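Local coordinates for protein tRNA delta(2)-isopentenylpyrophosphate transferase (PDB 3D3Q) that probably transfers a dimethylallyl group from dimethylallyl diphosphate to adenine 37 of tRNAs that read codons beginning with uridine, at residues 231-235 with 236-240; 260-263 with 264-267. All coordinates share one frame; numbering follows the deposited sequence.

Overall arrangement
Both contacts are local and lie near the surface, each with one buried residue and its centre about 28 Å from the centre of the chain. Contact 1 (231-235 with 236-240) closes helix 226-235, and contact 2 (260-263 with 264-267) opens helix 262-286. They do not touch, their centres being about 19 Å apart, yet side chains of both reach helix 252-257, which lies between them in sequence. Their chemistry mirrors their places. The C-terminal end presents carbonyls, which contact 1 caps with the amides of a glycine turn; the N-terminal start presents amides, one of which contact 2 meets with a serine hydroxyl. An apolar pair flanks each cap.

Contact 1. Residues 231-235 with 236-240; sequences QHLVE and QGFEA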
ATOM      1  N   GLN A 231     -13.007 -22.180  -8.604  1.00 51.90           N
ATOM      2  CA  GLN A 231     -13.416 -23.437  -9.218  1.00 52.73           C
ATOM      3  C   GLN A 231     -13.279 -23.339 -10.722  1.00 52.44           C
ATOM      4  O   GLN A 231     -12.778 -24.253 -11.356  1.00 52.48           O
ATOM      5  CB  GLN A 231     -14.865 -23.766  -8.862  1.00 53.42           C
ATOM      6  CG  GLN A 231     -15.073 -24.316  -7.456  1.00 53.33           C
ATOM      7  CD  GLN A 231     -16.500 -24.809  -7.245  1.00 53.59           C
ATOM      8  OE1 GLN A 231     -17.455 -24.034  -7.337  1.00 52.65           O
ATOM      9  NE2 GLN A 231     -16.651 -26.104  -6.967  1.00 53.06           N
ATOM     10  N   HIS A 232     -13.733 -22.227 -11.284  1.00 52.83           N
ATOM     11  CA  HIS A 232     -13.648 -22.025 -12.720  1.00 54.59           C
ATOM     12  C   HIS A 232     -12.194 -21.937 -13.144  1.00 54.60           C
ATOM     13  O   HIS A 232     -11.812 -22.440 -14.203  1.00 55.63           O
ATOM     14  CB  HIS A 232     -14.371 -20.746 -13.119  1.00 57.52           C
ATOM     15  CG  HIS A 232     -15.853 -20.796 -12.897  1.00 61.50           C
ATOM     16  ND1 HIS A 232     -16.600 -19.673 -12.602  1.00 62.41           N
ATOM     17  CD2 HIS A 232     -16.733 -21.828 -12.945  1.00 62.97           C
ATOM     18  CE1 HIS A 232     -17.873 -20.011 -12.477  1.00 63.57           C
ATOM     19  NE2 HIS A 232     -17.981 -21.312 -12.682  1.00 63.76           N
ATOM     20  N   LEU A 233     -11.375 -21.291 -12.320  1.00 54.34           N
ATOM     21  CA  LEU A 233      -9.952 -21.135 -12.623  1.00 53.56           C
ATOM     22  C   LEU A 233      -9.221 -22.461 -12.558  1.00 53.10           C
ATOM     23  O   LEU A 233      -8.497 -22.813 -13.482  1.00 53.07           O
ATOM     24  CB  LEU A 233      -9.312 -20.158 -11.645  1.00 53.05           C
ATOM     25  CG  LEU A 233      -9.707 -18.697 -11.823  1.00 53.98           C
ATOM     26  CD1 LEU A 233      -9.301 -17.905 -10.594  1.00 54.57           C
ATOM     27  CD2 LEU A 233      -9.040 -18.138 -13.073  1.00 53.99           C
ATOM     28  N   VAL A 234      -9.407 -23.187 -11.461  1.00 53.72           N
ATOM     29  CA  VAL A 234      -8.753 -24.472 -11.288  1.00 54.50           C
ATOM     30  C   VAL A 234      -9.222 -25.474 -12.347  1.00 55.31           C
ATOM     31  O   VAL A 234      -8.471 -26.359 -12.740  1.00 55.74           O
ATOM     32  CB  VAL A 234      -8.994 -25.029  -9.864  1.00 53.90           C
ATOM     33  CG1 VAL A 234     -10.444 -25.421  -9.699  1.00 56.91           C
ATOM     34  CG2 VAL A 234      -8.091 -26.203  -9.606  1.00 54.67           C
ATOM     35  N   GLU A 235     -10.457 -25.327 -12.815  1.00 56.55           N
ATOM     36  CA  GLU A 235     -10.990 -26.214 -13.845  1.00 58.23           C
ATOM     37  C   GLU A 235     -10.352 -25.896 -15.195  1.00 58.14           C
ATOM     38  O   GLU A 235     -10.109 -26.792 -16.004  1.00 58.69           O
ATOM     39  CB  GLU A 235     -12.518 -26.081 -13.943  1.00 60.13           C
ATOM     40  CG  GLU A 235     -13.298 -27.019 -13.008  1.00 63.27           C
ATOM     41  CD  GLU A 235     -14.809 -26.754 -12.988  1.00 65.19           C
ATOM     42  OE1 GLU A 235     -15.563 -27.642 -12.513  1.00 64.07           O
ATOM     43  OE2 GLU A 235     -15.238 -25.659 -13.429  1.00 66.28           O
ATOM     44  N   GLN A 236     -10.075 -24.620 -15.439  1.00 57.92           N
ATOM     45  CA  GLN A 236      -9.440 -24.210 -16.685  1.00 58.19           C
ATOM     46  C   GLN A 236      -7.940 -24.510 -16.658  1.00 58.15           C
ATOM     47  O   GLN A 236      -7.173 -24.002 -17.478  1.00 58.41           O
ATOM     48  CB  GLN A 236      -9.680 -22.724 -16.931  1.00 57.21           C
ATOM     49  CG  GLN A 236     -11.078 -22.440 -17.403  1.00 59.59           C
ATOM     50  CD  GLN A 236     -11.445 -20.981 -17.267  1.00 62.56           C
ATOM     51  OE1 GLN A 236     -11.463 -20.440 -16.157  1.00 64.35           O
ATOM     52  NE2 GLN A 236     -11.751 -20.333 -18.392  1.00 62.86           N
ATOM     53  N   GLY A 237      -7.533 -25.337 -15.697  1.00 57.82           N
ATOM     54  CA  GLY A 237      -6.142 -25.720 -15.567  1.00 55.54           C
ATOM     55  C   GLY A 237      -5.187 -24.623 -15.165  1.00 55.47           C
ATOM     56  O   GLY A 237      -3.978 -24.854 -15.117  1.00 55.87           O
ATOM     57  N   PHE A 238      -5.703 -23.434 -14.872  1.00 54.70           N
ATOM     58  CA  PHE A 238      -4.834 -22.329 -14.477  1.00 54.43           C
ATOM     59  C   PHE A 238      -4.132 -22.562 -13.153  1.00 54.15           C
ATOM     60  O   PHE A 238      -3.515 -21.657 -12.612  1.00 54.72           O
ATOM     61  CB  PHE A 238      -5.616 -21.026 -14.415  1.00 55.06           C
ATOM     62  CG  PHE A 238      -5.953 -20.469 -15.753  1.00 55.44           C
ATOM     63  CD1 PHE A 238      -4.970 -20.310 -16.715  1.00 55.52           C
ATOM     64  CD2 PHE A 238      -7.246 -20.062 -16.042  1.00 57.40           C
ATOM     65  CE1 PHE A 238      -5.271 -19.741 -17.953  1.00 56.79           C
ATOM     66  CE2 PHE A 238      -7.564 -19.489 -17.281  1.00 58.19           C
ATOM     67  CZ  PHE A 238      -6.574 -19.329 -18.236  1.00 57.47           C
ATOM     68  N   GLU A 239      -4.233 -23.776 -12.633  1.00 54.78           N
ATOM     69  CA  GLU A 239      -3.582 -24.144 -11.386  1.00 55.30           C
ATOM     70  C   GLU A 239      -2.073 -24.208 -11.675  1.00 55.95           C
ATOM     71  O   GLU A 239      -1.672 -24.215 -12.839  1.00 56.90           O
ATOM     72  CB  GLU A 239      -4.106 -25.511 -10.967  1.00 56.17           C
ATOM     73  CG  GLU A 239      -3.660 -25.983  -9.612  1.00 58.62           C
ATOM     74  CD  GLU A 239      -4.125 -27.403  -9.311  1.00 60.91           C
ATOM     75  OE1 GLU A 239      -5.096 -27.860  -9.968  1.00 59.94           O
ATOM     76  OE2 GLU A 239      -3.531 -28.047  -8.406  1.00 60.79           O
ATOM     77  N   ALA A 240      -1.242 -24.253 -10.637  1.00 54.47           N
ATOM     78  CA  ALA A 240       0.205 -24.321 -10.823  1.00 53.29           C
ATOM     79  C   ALA A 240       0.813 -22.985 -11.276  1.00 52.86           C
ATOM     80  O   ALA A 240       2.040 -22.843 -11.397  1.00 51.49           O
ATOM     81  CB  ALA A 240       0.553 -25.432 -11.826  1.00 51.46           C
TER
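The Phe238 ring meets Leu233 through its CD2, which lies 4.0 Å from Leu233 CD2, while Leu233 O approaches the ring obliquely. One ring face carries Gln236 O, offset toward the rim. The Phe238 side chain also touches Pro72 and Asp73 of a loop, so a large aromatic suits a place where the chain turns back beside it. A second flat group in the contact is the carboxylate of Glu239: its OE1 sits 3.4 Å from Val234 CG2. The Glu239 chain is extended, with CG anti to the backbone N (chi1 -173°), and runs alongside Val234, pointing the same way; its OE2 forms a salt bridge with Lys257 on helix 252-257. Val234 also packs on Ile256 of that helix.

The backbone bonds close the helix. Gln236 N still makes a helical bond to His232 O, at 3.0 Å. Then Phe238 N reaches back to Leu233 O at 3.2 Å, and Gly237 N bonds weakly to Val234 O at 3.3 Å. Gly237 has a positive phi of 67°, a conformation that glycine adopts most easily. This bond pair, with the apolar Leu233-Phe238 contact flanking it, is the Schellman motif, here terminating helix 226-235.

Contact 2. Residues 260-263 with 264-267; sequences ISME and NAVE
Ile260 reaches over the first turn of helix 262-286 to Ala265. From CB, which points toward the helical segment, CG1 leaves anti to the backbone N (chi1 -180°) and passes 4.2 Å from Asn264 CB. The chain continues extended (chi2 177°), which carries CD1 to the end of its reach: it rests 3.9 Å from Ala265 CA and 4.0 Å from Ala265 CB. A long, branched aliphatic chain suits this spanning role, and the small methyl of Ala265 lets the tip settle close to the helix backbone.

Between the two, Ser261 occupies the N-cap. Its OG lies between its own backbone N and carbonyl carbon (chi1 65°), where it accepts a weak bond from Asn264 N at 3.3 Å. Serine fits here because a short hydroxyl can stand in for the missing carbonyl of a preceding turn. Ser261 O takes the next amide, Ala265 N, at 3.0 Å, the donor nearly in line with the carbonyl. The regular ladder goes on with Val266 N to Met262 O and Glu267 N to Glu263 O, both 2.9 Å. Met262, present as selenomethionine, has a bent chain that turns its end back toward Ala265 and Val266, though the placement of CE is doubtful. Glu263, exposed in the first turn, places a negative charge that would probably be favourable near the helix's N-terminal end.

An apolar pair linking the residue before the N-cap with the fourth residue after it is a hydrophobic staple. Ile260 also packs on Pro254 and Val255, and Met262 on Leu252, so the start of helix 262-286 lies against helix 252-257; the long helix then leads on toward strand 291-294 at one margin of the parallel sheet.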
ATOM      1  N   ILE A 260      -8.593 -30.662   2.556  1.00 43.37           N
ATOM      2  CA  ILE A 260      -8.756 -29.783   3.699  1.00 43.46           C
ATOM      3  C   ILE A 260     -10.220 -29.330   3.794  1.00 43.92           C
ATOM      4  O   ILE A 260     -10.919 -29.230   2.775  1.00 42.74           O
ATOM      5  CB  ILE A 260      -7.785 -28.586   3.583  1.00 43.21           C
ATOM      6  CG1 ILE A 260      -7.944 -27.658   4.783  1.00 43.70           C
ATOM      7  CG2 ILE A 260      -8.002 -27.856   2.267  1.00 43.86           C
ATOM      8  CD1 ILE A 260      -6.969 -26.495   4.789  1.00 44.18           C
ATOM      9  N   SER A 261     -10.699 -29.086   5.015  1.00 44.15           N
ATOM     10  CA  SER A 261     -12.098 -28.678   5.218  1.00 44.65           C
ATOM     11  C   SER A 261     -12.295 -27.201   4.944  1.00 44.60           C
ATOM     12  O   SER A 261     -11.376 -26.410   5.100  1.00 44.23           O
ATOM     13  CB  SER A 261     -12.546 -28.993   6.650  1.00 43.24           C
ATOM     14  OG  SER A 261     -11.822 -28.232   7.590  1.00 43.70           O
HETATM   15  N   MSE A 262     -13.503 -26.835   4.538  1.00 46.15           N
HETATM   16  CA  MSE A 262     -13.804 -25.444   4.245  1.00 47.95           C
HETATM   17  C   MSE A 262     -13.534 -24.569   5.465  1.00 46.17           C
HETATM   18  O   MSE A 262     -12.947 -23.494   5.350  1.00 45.54           O
HETATM   19  CB  MSE A 262     -15.266 -25.301   3.812  1.00 51.56           C
HETATM   20  CG  MSE A 262     -15.690 -23.889   3.397  1.00 56.73           C
HETATM   21 SE   MSE A 262     -14.995 -23.323   1.662  1.00 68.54          SE
HETATM   22  CE  MSE A 262     -13.308 -22.613   2.286  1.00 64.64           C
ATOM     23  N   GLU A 263     -13.957 -25.040   6.633  1.00 45.51           N
ATOM     24  CA  GLU A 263     -13.771 -24.296   7.877  1.00 45.04           C
ATOM     25  C   GLU A 263     -12.315 -23.942   8.121  1.00 44.37           C
ATOM     26  O   GLU A 263     -11.952 -22.768   8.215  1.00 42.41           O
ATOM     27  CB  GLU A 263     -14.304 -25.107   9.060  1.00 45.88           C
ATOM     28  CG  GLU A 263     -15.815 -25.302   9.024  1.00 48.51           C
ATOM     29  CD  GLU A 263     -16.261 -26.558   8.290  1.00 50.02           C
ATOM     30  OE1 GLU A 263     -17.487 -26.704   8.086  1.00 50.44           O
ATOM     31  OE2 GLU A 263     -15.401 -27.400   7.939  1.00 51.15           O
ATOM     32  N   ASN A 264     -11.492 -24.982   8.228  1.00 44.68           N
ATOM     33  CA  ASN A 264     -10.060 -24.839   8.451  1.00 44.86           C
ATOM     34  C   ASN A 264      -9.394 -23.926   7.412  1.00 44.40           C
ATOM     35  O   ASN A 264      -8.594 -23.049   7.758  1.00 44.99           O
ATOM     36  CB  ASN A 264      -9.410 -26.222   8.453  1.00 45.20           C
ATOM     37  CG  ASN A 264      -9.727 -27.001   9.717  1.00 47.47           C
ATOM     38  OD1 ASN A 264      -9.331 -28.151   9.869  1.00 47.36           O
ATOM     39  ND2 ASN A 264     -10.441 -26.361  10.645  1.00 49.46           N
ATOM     40  N   ALA A 265      -9.738 -24.129   6.145  1.00 43.68           N
ATOM     41  CA  ALA A 265      -9.199 -23.329   5.057  1.00 42.84           C
ATOM     42  C   ALA A 265      -9.547 -21.859   5.256  1.00 42.53           C
ATOM     43  O   ALA A 265      -8.671 -20.994   5.212  1.00 42.36           O
ATOM     44  CB  ALA A 265      -9.752 -23.821   3.729  1.00 42.55           C
ATOM     45  N   VAL A 266     -10.824 -21.569   5.465  1.00 42.41           N
ATOM     46  CA  VAL A 266     -11.243 -20.194   5.664  1.00 43.43           C
ATOM     47  C   VAL A 266     -10.506 -19.585   6.841  1.00 44.60           C
ATOM     48  O   VAL A 266     -10.173 -18.402   6.830  1.00 44.52           O
ATOM     49  CB  VAL A 266     -12.755 -20.099   5.915  1.00 44.20           C
ATOM     50  CG1 VAL A 266     -13.147 -18.650   6.194  1.00 42.88           C
ATOM     51  CG2 VAL A 266     -13.505 -20.625   4.701  1.00 43.74           C
ATOM     52  N   GLU A 267     -10.255 -20.400   7.860  1.00 46.48           N
ATOM     53  CA  GLU A 267      -9.537 -19.937   9.040  1.00 47.56           C
ATOM     54  C   GLU A 267      -8.146 -19.439   8.644  1.00 47.85           C
ATOM     55  O   GLU A 267      -7.671 -18.417   9.149  1.00 47.49           O
ATOM     56  CB  GLU A 267      -9.393 -21.070  10.041  1.00 49.81           C
ATOM     57  CG  GLU A 267      -8.391 -20.746  11.108  1.00 55.10           C
ATOM     58  CD  GLU A 267      -8.957 -20.856  12.495  1.00 58.36           C
ATOM     59  OE1 GLU A 267      -9.088 -22.004  12.984  1.00 60.03           O
ATOM     60  OE2 GLU A 267      -9.298 -19.798  13.079  1.00 60.12           O
TER